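Local coordinates for protein luciferase-like monooxygenase (Streptomyces bottropensis, PDB 7BIP) that probably acts as a luciferase-like monooxygenase in the biosynthesis of the aromatic polyketide rishirilide, at residues 68-82 with 102-116. Sequence-based numbering, arbitrary orientation.
Sequences TRRVRLVTGAVLPVF and RLDVGFGRAFLPDEF. With EDO (1,2-ethanediol), chain F.
The carbonyl oxygen of G106 accepts two hydrogen bonds from 68-82: T75 OG1 and V78 N each lie 2.9 Å from G106 O, both tilted from its carbonyl plane. They mark a beta bulge, since the parallel register between strands 72-78 and 103-107 slips by one residue between T75-V105 and V78-F107; the cis peptide between G76 and A77 falls in that interval. T75 can reach that oxygen because its OG1 sits between the backbone N and carbonyl carbon (chi1 57°).

At the start of the strands, R102 is bent at chi3 so that its NH1 donates to T68 OG1 at 2.9 Å, in the guanidinium plane, and to V71 O at 2.8 Å. T68 OG1 is also hydrogen-bonded to A64 O of helix 57-67. R69 O lies over one face of the guanidinium and L73 CD2 over the other, while S99 O and A65 O take up NE and NH2. A leucine in place of R102 would probably leave V71 O, T68 OG1, S99 O and A65 O without this donor.

Beyond the strands, F82 directs its edge at the face of F116, planes at 70°, while A110 CB meets F82 CE2 at 3.6 Å. These apolar contacts join the chain around F82 to the loop at A110 and to helix 113-119.

Strands 72-78 and 103-107 are the parallel pair of a beta-alpha-beta unit connected by helix 85-98, as in a TIM barrel. Across their first residues R72 and D104 form a two-nitrogen, side-on salt bridge, NE to OD2 at 2.9 Å and NH2 to OD1 at 3.0 Å, which probably fixes the rotation of the buried carboxylate and balances its charge.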
ATOM      1  N   THR A  68      10.916  10.793  -0.613  1.00 13.17           N
ATOM      2  CA  THR A  68      11.544  11.452  -1.751  1.00 12.57           C
ATOM      3  C   THR A  68      10.724  12.660  -2.184  1.00 12.44           C
ATOM      4  O   THR A  68       9.575  12.851  -1.773  1.00 13.78           O
ATOM      5  CB  THR A  68      11.709  10.480  -2.930  1.00 11.28           C
ATOM      6  OG1 THR A  68      10.432   9.914  -3.261  1.00 12.31           O
ATOM      7  CG2 THR A  68      12.683   9.330  -2.575  1.00 14.13           C
ATOM      8  N   ARG A  69      11.331  13.494  -3.033  1.00 14.17           N
ATOM      9  CA  ARG A  69      10.644  14.678  -3.524  1.00 16.40           C
ATOM     10  C   ARG A  69      10.519  14.761  -5.038  1.00 19.86           C
ATOM     11  O   ARG A  69       9.547  15.350  -5.517  1.00 21.13           O
ATOM     12  CB  ARG A  69      11.348  15.948  -3.018  1.00 20.57           C
ATOM     13  CG  ARG A  69      11.270  16.139  -1.510  1.00 38.05           C
ATOM     14  CD  ARG A  69      12.147  17.293  -1.043  1.00 55.63           C
ATOM     15  NE  ARG A  69      13.011  16.908   0.070  1.00 68.45           N
ATOM     16  CZ  ARG A  69      14.111  17.564   0.428  1.00 73.61           C
ATOM     17  NH1 ARG A  69      14.835  17.136   1.454  1.00 75.73           N
ATOM     18  NH2 ARG A  69      14.489  18.645  -0.243  1.00 74.47           N
ATOM     19  N   ARG A  70      11.458  14.204  -5.809  1.00 15.57           N
ATOM     20  CA  ARG A  70      11.403  14.455  -7.251  1.00 18.59           C
ATOM     21  C   ARG A  70      11.395  13.194  -8.110  1.00 17.23           C
ATOM     22  O   ARG A  70      10.837  13.200  -9.216  1.00 17.86           O
ATOM     23  CB  ARG A  70      12.563  15.360  -7.673  1.00 27.82           C
ATOM     24  CG  ARG A  70      13.934  14.798  -7.408  1.00 33.39           C
ATOM     25  CD  ARG A  70      14.998  15.665  -8.063  1.00 40.35           C
ATOM     26  NE  ARG A  70      16.349  15.221  -7.734  1.00 41.93           N
ATOM     27  CZ  ARG A  70      17.435  15.970  -7.895  1.00 43.83           C
ATOM     28  NH1 ARG A  70      17.323  17.202  -8.383  1.00 44.20           N
ATOM     29  NH2 ARG A  70      18.633  15.492  -7.573  1.00 34.89           N
ATOM     30  N   VAL A  71      12.007  12.112  -7.626  1.00 13.01           N
ATOM     31  CA  VAL A  71      12.044  10.874  -8.389  1.00 14.91           C
ATOM     32  C   VAL A  71      10.617  10.378  -8.663  1.00 14.40           C
ATOM     33  O   VAL A  71       9.731  10.455  -7.803  1.00 14.00           O
ATOM     34  CB  VAL A  71      12.896   9.859  -7.601  1.00 18.90           C
ATOM     35  CG1 VAL A  71      12.137   9.282  -6.394  1.00 15.83           C
ATOM     36  CG2 VAL A  71      13.464   8.799  -8.477  1.00 26.24           C
ATOM     37  N   ARG A  72      10.379   9.879  -9.871  1.00 14.62           N
ATOM     38  CA  ARG A  72       9.073   9.283 -10.129  1.00 13.97           C
ATOM     39  C   ARG A  72       8.991   7.884  -9.511  1.00 15.38           C
ATOM     40  O   ARG A  72      10.003   7.264  -9.180  1.00 12.60           O
ATOM     41  CB  ARG A  72       8.791   9.238 -11.632  1.00 14.79           C
ATOM     42  CG  ARG A  72       8.762  10.645 -12.272  1.00 18.44           C
ATOM     43  CD  ARG A  72       8.123  10.643 -13.665  1.00 16.25           C
ATOM     44  NE  ARG A  72       6.683  10.357 -13.630  1.00 17.97           N
ATOM     45  CZ  ARG A  72       5.739  11.232 -13.285  1.00 17.50           C
ATOM     46  NH1 ARG A  72       6.062  12.468 -12.932  1.00 18.38           N
ATOM     47  NH2 ARG A  72       4.464  10.855 -13.285  1.00 14.45           N
ATOM     48  N   LEU A  73       7.760   7.405  -9.327  1.00 12.24           N
ATOM     49  CA  LEU A  73       7.499   6.078  -8.773  1.00 14.34           C
ATOM     50  C   LEU A  73       6.791   5.250  -9.835  1.00 12.85           C
ATOM     51  O   LEU A  73       5.781   5.691 -10.384  1.00 11.90           O
ATOM     52  CB  LEU A  73       6.625   6.163  -7.507  1.00 13.64           C
ATOM     53  CG  LEU A  73       7.153   6.873  -6.258  1.00 15.00           C
ATOM     54  CD1 LEU A  73       8.614   6.510  -5.945  1.00 14.24           C
ATOM     55  CD2 LEU A  73       7.007   8.370  -6.401  1.00 13.33           C
ATOM     56  N   VAL A  74       7.307   4.055 -10.132  1.00 12.14           N
ATOM     57  CA  VAL A  74       6.778   3.269 -11.246  1.00 13.19           C
ATOM     58  C   VAL A  74       6.503   1.836 -10.810  1.00 12.49           C
ATOM     59  O   VAL A  74       7.384   1.170 -10.258  1.00 12.23           O
ATOM     60  CB  VAL A  74       7.738   3.272 -12.451  1.00 14.61           C
ATOM     61  CG1 VAL A  74       7.061   2.613 -13.668  1.00 15.15           C
ATOM     62  CG2 VAL A  74       8.197   4.689 -12.775  1.00 12.57           C
ATOM     63  N   THR A  75       5.295   1.344 -11.091  1.00 13.08           N
ATOM     64  CA  THR A  75       5.036  -0.081 -10.909  1.00 12.03           C
ATOM     65  C   THR A  75       5.545  -0.846 -12.128  1.00 12.66           C
ATOM     66  O   THR A  75       5.236  -0.495 -13.271  1.00 15.48           O
ATOM     67  CB  THR A  75       3.546  -0.369 -10.674  1.00 13.66           C
ATOM     68  OG1 THR A  75       2.740   0.134 -11.751  1.00 13.89           O
ATOM     69  CG2 THR A  75       3.080   0.269  -9.372  1.00 13.92           C
ATOM     70  N   GLY A  76       6.366  -1.863 -11.883  1.00 13.94           N
ATOM     71  CA  GLY A  76       6.868  -2.710 -12.946  1.00 14.43           C
ATOM     72  C   GLY A  76       6.822  -4.177 -12.550  1.00 16.70           C
ATOM     73  O   GLY A  76       7.872  -4.789 -12.330  1.00 18.57           O
ATOM     74  N   ALA A  77       5.632  -4.772 -12.461  1.00 15.20           N
ATOM     75  CA  ALA A  77       4.358  -4.171 -12.861  1.00 14.45           C
ATOM     76  C   ALA A  77       3.249  -4.709 -11.964  1.00 16.93           C
ATOM     77  O   ALA A  77       3.387  -5.817 -11.432  1.00 17.70           O
ATOM     78  CB  ALA A  77       4.058  -4.491 -14.319  1.00 16.29           C
ATOM     79  N   VAL A  78       2.164  -3.946 -11.768  1.00 16.32           N
ATOM     80  CA  VAL A  78       1.028  -4.514 -11.052  1.00 13.09           C
ATOM     81  C   VAL A  78       0.412  -5.619 -11.904  1.00 15.79           C
ATOM     82  O   VAL A  78       0.490  -5.608 -13.144  1.00 16.82           O
ATOM     83  CB  VAL A  78      -0.025  -3.453 -10.677  1.00 15.27           C
ATOM     84  CG1 VAL A  78       0.563  -2.436  -9.694  1.00 16.42           C
ATOM     85  CG2 VAL A  78      -0.571  -2.774 -11.923  1.00 17.59           C
ATOM     86  N   LEU A  79      -0.181  -6.609 -11.234  1.00 14.53           N
ATOM     87  CA  LEU A  79      -0.761  -7.763 -11.920  1.00 12.53           C
ATOM     88  C   LEU A  79      -2.281  -7.720 -11.810  1.00 13.95           C
ATOM     89  O   LEU A  79      -2.858  -8.243 -10.846  1.00 17.48           O
ATOM     90  CB  LEU A  79      -0.208  -9.073 -11.346  1.00 17.05           C
ATOM     91  CG  LEU A  79       1.322  -9.225 -11.365  1.00 17.66           C
ATOM     92  CD1 LEU A  79       1.723 -10.547 -10.704  1.00 15.98           C
ATOM     93  CD2 LEU A  79       1.863  -9.159 -12.791  1.00 18.65           C
ATOM     94  N   PRO A  80      -2.983  -7.123 -12.775  1.00 14.50           N
ATOM     95  CA  PRO A  80      -4.443  -7.004 -12.640  1.00 16.26           C
ATOM     96  C   PRO A  80      -5.152  -8.337 -12.477  1.00 22.06           C
ATOM     97  O   PRO A  80      -6.235  -8.367 -11.873  1.00 22.47           O
ATOM     98  CB  PRO A  80      -4.867  -6.286 -13.932  1.00 19.22           C
ATOM     99  CG  PRO A  80      -3.677  -6.299 -14.826  1.00 20.14           C
ATOM    100  CD  PRO A  80      -2.472  -6.421 -13.965  1.00 17.41           C
ATOM    101  N   VAL A  81      -4.559  -9.443 -12.949  1.00 17.35           N
ATOM    102  CA  VAL A  81      -5.215 -10.746 -12.855  1.00 14.67           C
ATOM    103  C   VAL A  81      -5.477 -11.147 -11.405  1.00 20.32           C
ATOM    104  O   VAL A  81      -6.408 -11.919 -11.130  1.00 21.54           O
ATOM    105  CB  VAL A  81      -4.385 -11.812 -13.610  1.00 21.20           C
ATOM    106  CG1 VAL A  81      -3.044 -12.088 -12.924  1.00 18.52           C
ATOM    107  CG2 VAL A  81      -5.175 -13.101 -13.784  1.00 28.68           C
ATOM    108  N   PHE A  82      -4.699 -10.626 -10.454  1.00 17.23           N
ATOM    109  CA  PHE A  82      -4.778 -11.105  -9.079  1.00 16.85           C
ATOM    110  C   PHE A  82      -5.426 -10.106  -8.143  1.00 23.89           C
ATOM    111  O   PHE A  82      -5.345 -10.267  -6.922  1.00 24.69           O
ATOM    112  CB  PHE A  82      -3.389 -11.467  -8.548  1.00 17.36           C
ATOM    113  CG  PHE A  82      -2.777 -12.633  -9.245  1.00 15.17           C
ATOM    114  CD1 PHE A  82      -3.562 -13.705  -9.636  1.00 15.41           C
ATOM    115  CD2 PHE A  82      -1.424 -12.648  -9.533  1.00 18.22           C
ATOM    116  CE1 PHE A  82      -2.997 -14.782 -10.300  1.00 18.80           C
ATOM    117  CE2 PHE A  82      -0.855 -13.725 -10.188  1.00 17.78           C
ATOM    118  CZ  PHE A  82      -1.647 -14.785 -10.580  1.00 18.42           C
ATOM    119  N   ARG A 102       3.663  11.914  -9.154  1.00 12.11           N
ATOM    120  CA  ARG A 102       4.913  11.335  -9.642  1.00 10.93           C
ATOM    121  C   ARG A 102       4.773   9.876 -10.064  1.00 12.20           C
ATOM    122  O   ARG A 102       5.782   9.235 -10.376  1.00 13.46           O
ATOM    123  CB  ARG A 102       6.010  11.455  -8.575  1.00 12.59           C
ATOM    124  CG  ARG A 102       6.484  12.890  -8.316  1.00 11.65           C
ATOM    125  CD  ARG A 102       7.605  12.927  -7.279  1.00 10.75           C
ATOM    126  NE  ARG A 102       7.124  12.681  -5.914  1.00 12.33           N
ATOM    127  CZ  ARG A 102       7.806  12.002  -4.992  1.00 13.20           C
ATOM    128  NH1 ARG A 102       8.988  11.473  -5.288  1.00 14.18           N
ATOM    129  NH2 ARG A 102       7.303  11.848  -3.771  1.00 11.59           N
ATOM    130  N   LEU A 103       3.549   9.345 -10.120  1.00 10.95           N
ATOM    131  CA  LEU A 103       3.324   7.925 -10.364  1.00 12.08           C
ATOM    132  C   LEU A 103       3.150   7.625 -11.852  1.00 11.36           C
ATOM    133  O   LEU A 103       2.416   8.323 -12.560  1.00 13.80           O
ATOM    134  CB  LEU A 103       2.073   7.463  -9.601  1.00 11.18           C
ATOM    135  CG  LEU A 103       1.594   6.022  -9.797  1.00  9.75           C
ATOM    136  CD1 LEU A 103       2.617   5.042  -9.239  1.00 12.60           C
ATOM    137  CD2 LEU A 103       0.265   5.828  -9.093  1.00 10.47           C
ATOM    138  N   ASP A 104       3.814   6.563 -12.318  1.00 11.88           N
ATOM    139  CA  ASP A 104       3.547   5.936 -13.606  1.00 13.06           C
ATOM    140  C   ASP A 104       3.206   4.477 -13.345  1.00 16.58           C
ATOM    141  O   ASP A 104       3.869   3.826 -12.530  1.00 13.51           O
ATOM    142  CB  ASP A 104       4.769   6.017 -14.547  1.00 11.95           C
ATOM    143  CG  ASP A 104       5.322   7.428 -14.666  1.00 19.09           C
ATOM    144  OD1 ASP A 104       4.540   8.352 -14.947  1.00 19.65           O
ATOM    145  OD2 ASP A 104       6.538   7.615 -14.465  1.00 22.31           O
ATOM    146  N   VAL A 105       2.180   3.951 -14.024  1.00 13.33           N
ATOM    147  CA  VAL A 105       1.638   2.639 -13.665  1.00 12.59           C
ATOM    148  C   VAL A 105       1.877   1.663 -14.813  1.00 13.65           C
ATOM    149  O   VAL A 105       1.178   1.685 -15.834  1.00 14.06           O
ATOM    150  CB  VAL A 105       0.154   2.700 -13.307  1.00 14.56           C
ATOM    151  CG1 VAL A 105      -0.304   1.308 -12.861  1.00 11.28           C
ATOM    152  CG2 VAL A 105      -0.072   3.715 -12.192  1.00 13.80           C
ATOM    153  N   GLY A 106       2.843   0.769 -14.632  1.00 12.40           N
ATOM    154  CA  GLY A 106       2.969  -0.391 -15.497  1.00 13.45           C
ATOM    155  C   GLY A 106       2.094  -1.535 -15.008  1.00 13.91           C
ATOM    156  O   GLY A 106       2.040  -1.830 -13.813  1.00 11.83           O
ATOM    157  N   PHE A 107       1.395  -2.158 -15.958  1.00 13.36           N
ATOM    158  CA  PHE A 107       0.562  -3.338 -15.744  1.00 11.65           C
ATOM    159  C   PHE A 107       1.187  -4.500 -16.508  1.00 14.18           C
ATOM    160  O   PHE A 107       1.578  -4.338 -17.665  1.00 15.39           O
ATOM    161  CB  PHE A 107      -0.875  -3.145 -16.274  1.00 12.22           C
ATOM    162  CG  PHE A 107      -1.657  -1.998 -15.650  1.00 12.05           C
ATOM    163  CD1 PHE A 107      -2.699  -2.262 -14.755  1.00 18.58           C
ATOM    164  CD2 PHE A 107      -1.425  -0.683 -16.022  1.00 13.19           C
ATOM    165  CE1 PHE A 107      -3.456  -1.224 -14.198  1.00 17.18           C
ATOM    166  CE2 PHE A 107      -2.182   0.365 -15.482  1.00 16.69           C
ATOM    167  CZ  PHE A 107      -3.201   0.090 -14.561  1.00 14.65           C
ATOM    168  N   GLY A 108       1.265  -5.679 -15.882  1.00 15.16           N
ATOM    169  CA  GLY A 108       1.928  -6.814 -16.493  1.00 16.23           C
ATOM    170  C   GLY A 108       1.108  -8.090 -16.406  1.00 16.35           C
ATOM    171  O   GLY A 108       0.131  -8.184 -15.665  1.00 15.70           O
ATOM    172  N   ARG A 109       1.534  -9.078 -17.191  1.00 23.04           N
ATOM    173  CA  ARG A 109       0.946 -10.409 -17.157  1.00 22.15           C
ATOM    174  C   ARG A 109       1.681 -11.270 -16.140  1.00 20.00           C
ATOM    175  O   ARG A 109       2.898 -11.154 -15.965  1.00 23.71           O
ATOM    176  CB  ARG A 109       1.008 -11.078 -18.533  1.00 23.85           C
ATOM    177  CG  ARG A 109       0.427 -10.260 -19.669  1.00 30.22           C
ATOM    178  CD  ARG A 109      -1.072 -10.450 -19.800  1.00 28.35           C
ATOM    179  NE  ARG A 109      -1.494 -11.849 -19.737  1.00 32.01           N
ATOM    180  CZ  ARG A 109      -1.554 -12.666 -20.784  1.00 40.09           C
ATOM    181  NH1 ARG A 109      -1.952 -13.921 -20.623  1.00 41.82           N
ATOM    182  NH2 ARG A 109      -1.212 -12.233 -21.990  1.00 42.86           N
ATOM    183  N   ALA A 110       0.937 -12.132 -15.464  1.00 20.80           N
ATOM    184  CA  ALA A 110       1.589 -13.069 -14.571  1.00 19.32           C
ATOM    185  C   ALA A 110       2.091 -14.273 -15.364  1.00 18.91           C
ATOM    186  O   ALA A 110       1.587 -14.596 -16.443  1.00 20.86           O
ATOM    187  CB  ALA A 110       0.629 -13.520 -13.472  1.00 21.37           C
ATOM    188  N   PHE A 111       3.093 -14.948 -14.808  1.00 22.18           N
ATOM    189  CA  PHE A 111       3.573 -16.165 -15.447  1.00 26.11           C
ATOM    190  C   PHE A 111       4.028 -17.257 -14.488  1.00 28.06           C
ATOM    191  O   PHE A 111       4.244 -18.382 -14.947  1.00 33.06           O
ATOM    192  CB  PHE A 111       4.724 -15.841 -16.413  1.00 24.68           C
ATOM    193  CG  PHE A 111       5.982 -15.381 -15.733  1.00 28.44           C
ATOM    194  CD1 PHE A 111       7.046 -16.255 -15.554  1.00 30.44           C
ATOM    195  CD2 PHE A 111       6.106 -14.075 -15.287  1.00 25.62           C
ATOM    196  CE1 PHE A 111       8.208 -15.833 -14.931  1.00 32.25           C
ATOM    197  CE2 PHE A 111       7.269 -13.644 -14.661  1.00 29.93           C
ATOM    198  CZ  PHE A 111       8.319 -14.525 -14.482  1.00 29.20           C
ATOM    199  N   LEU A 112       4.176 -16.988 -13.196  1.00 25.96           N
ATOM    200  CA  LEU A 112       4.598 -18.028 -12.266  1.00 24.14           C
ATOM    201  C   LEU A 112       3.427 -18.962 -11.998  1.00 20.81           C
ATOM    202  O   LEU A 112       2.370 -18.499 -11.559  1.00 17.59           O
ATOM    203  CB  LEU A 112       5.102 -17.422 -10.965  1.00 22.60           C
ATOM    204  CG  LEU A 112       6.366 -16.558 -11.055  1.00 30.39           C
ATOM    205  CD1 LEU A 112       6.769 -16.033  -9.679  1.00 28.51           C
ATOM    206  CD2 LEU A 112       7.498 -17.342 -11.690  1.00 31.10           C
ATOM    207  N   PRO A 113       3.562 -20.265 -12.246  1.00 23.15           N
ATOM    208  CA  PRO A 113       2.401 -21.158 -12.082  1.00 23.79           C
ATOM    209  C   PRO A 113       1.852 -21.193 -10.665  1.00 19.20           C
ATOM    210  O   PRO A 113       0.629 -21.250 -10.486  1.00 17.23           O
ATOM    211  CB  PRO A 113       2.947 -22.521 -12.526  1.00 28.33           C
ATOM    212  CG  PRO A 113       4.076 -22.177 -13.460  1.00 34.19           C
ATOM    213  CD  PRO A 113       4.710 -20.954 -12.864  1.00 26.41           C
ATOM    214  N   ASP A 114       2.715 -21.133  -9.646  1.00 18.93           N
ATOM    215  CA  ASP A 114       2.218 -21.163  -8.274  1.00 21.98           C
ATOM    216  C   ASP A 114       1.364 -19.945  -7.944  1.00 19.29           C
ATOM    217  O   ASP A 114       0.472 -20.032  -7.092  1.00 22.64           O
ATOM    218  CB  ASP A 114       3.378 -21.265  -7.287  1.00 27.59           C
ATOM    219  CG  ASP A 114       4.081 -22.604  -7.358  1.00 41.92           C
ATOM    220  OD1 ASP A 114       5.159 -22.745  -6.749  1.00 46.09           O
ATOM    221  OD2 ASP A 114       3.555 -23.511  -8.033  1.00 42.32           O
ATOM    222  N   GLU A 115       1.636 -18.793  -8.567  1.00 15.89           N
ATOM    223  CA  GLU A 115       0.773 -17.635  -8.343  1.00 16.41           C
ATOM    224  C   GLU A 115      -0.636 -17.906  -8.846  1.00 14.84           C
ATOM    225  O   GLU A 115      -1.615 -17.645  -8.139  1.00 16.85           O
ATOM    226  CB  GLU A 115       1.359 -16.383  -9.003  1.00 15.49           C
ATOM    227  CG  GLU A 115       2.674 -15.928  -8.378  1.00 16.06           C
ATOM    228  CD  GLU A 115       3.339 -14.775  -9.114  1.00 23.43           C
ATOM    229  OE1 GLU A 115       2.956 -14.489 -10.275  1.00 19.66           O
ATOM    230  OE2 GLU A 115       4.274 -14.174  -8.535  1.00 19.35           O
ATOM    231  N   PHE A 116      -0.768 -18.455 -10.061  1.00 14.58           N
ATOM    232  CA  PHE A 116      -2.093 -18.780 -10.587  1.00 14.13           C
ATOM    233  C   PHE A 116      -2.793 -19.825  -9.723  1.00 17.22           C
ATOM    234  O   PHE A 116      -3.996 -19.711  -9.440  1.00 18.44           O
ATOM    235  CB  PHE A 116      -1.982 -19.291 -12.030  1.00 16.98           C
ATOM    236  CG  PHE A 116      -1.793 -18.200 -13.054  1.00 18.86           C
ATOM    237  CD1 PHE A 116      -2.889 -17.539 -13.592  1.00 20.87           C
ATOM    238  CD2 PHE A 116      -0.515 -17.853 -13.494  1.00 19.66           C
ATOM    239  CE1 PHE A 116      -2.716 -16.535 -14.541  1.00 19.88           C
ATOM    240  CE2 PHE A 116      -0.337 -16.862 -14.442  1.00 23.88           C
ATOM    241  CZ  PHE A 116      -1.434 -16.203 -14.969  1.00 20.13           C
TER
HETATM  242  C1  EDO F 404       9.644  14.473   2.762  1.00 46.16           C
HETATM  243  O1  EDO F 404       8.911  15.662   2.446  1.00 48.66           O
HETATM  244  C2  EDO F 404      10.451  14.059   1.541  1.00 44.85           C
HETATM  245  O2  EDO F 404      11.834  14.309   1.796  1.00 43.15           O
HETATM  246  O   HOH W   1      -1.995  -9.657 -14.858  1.00 20.68           O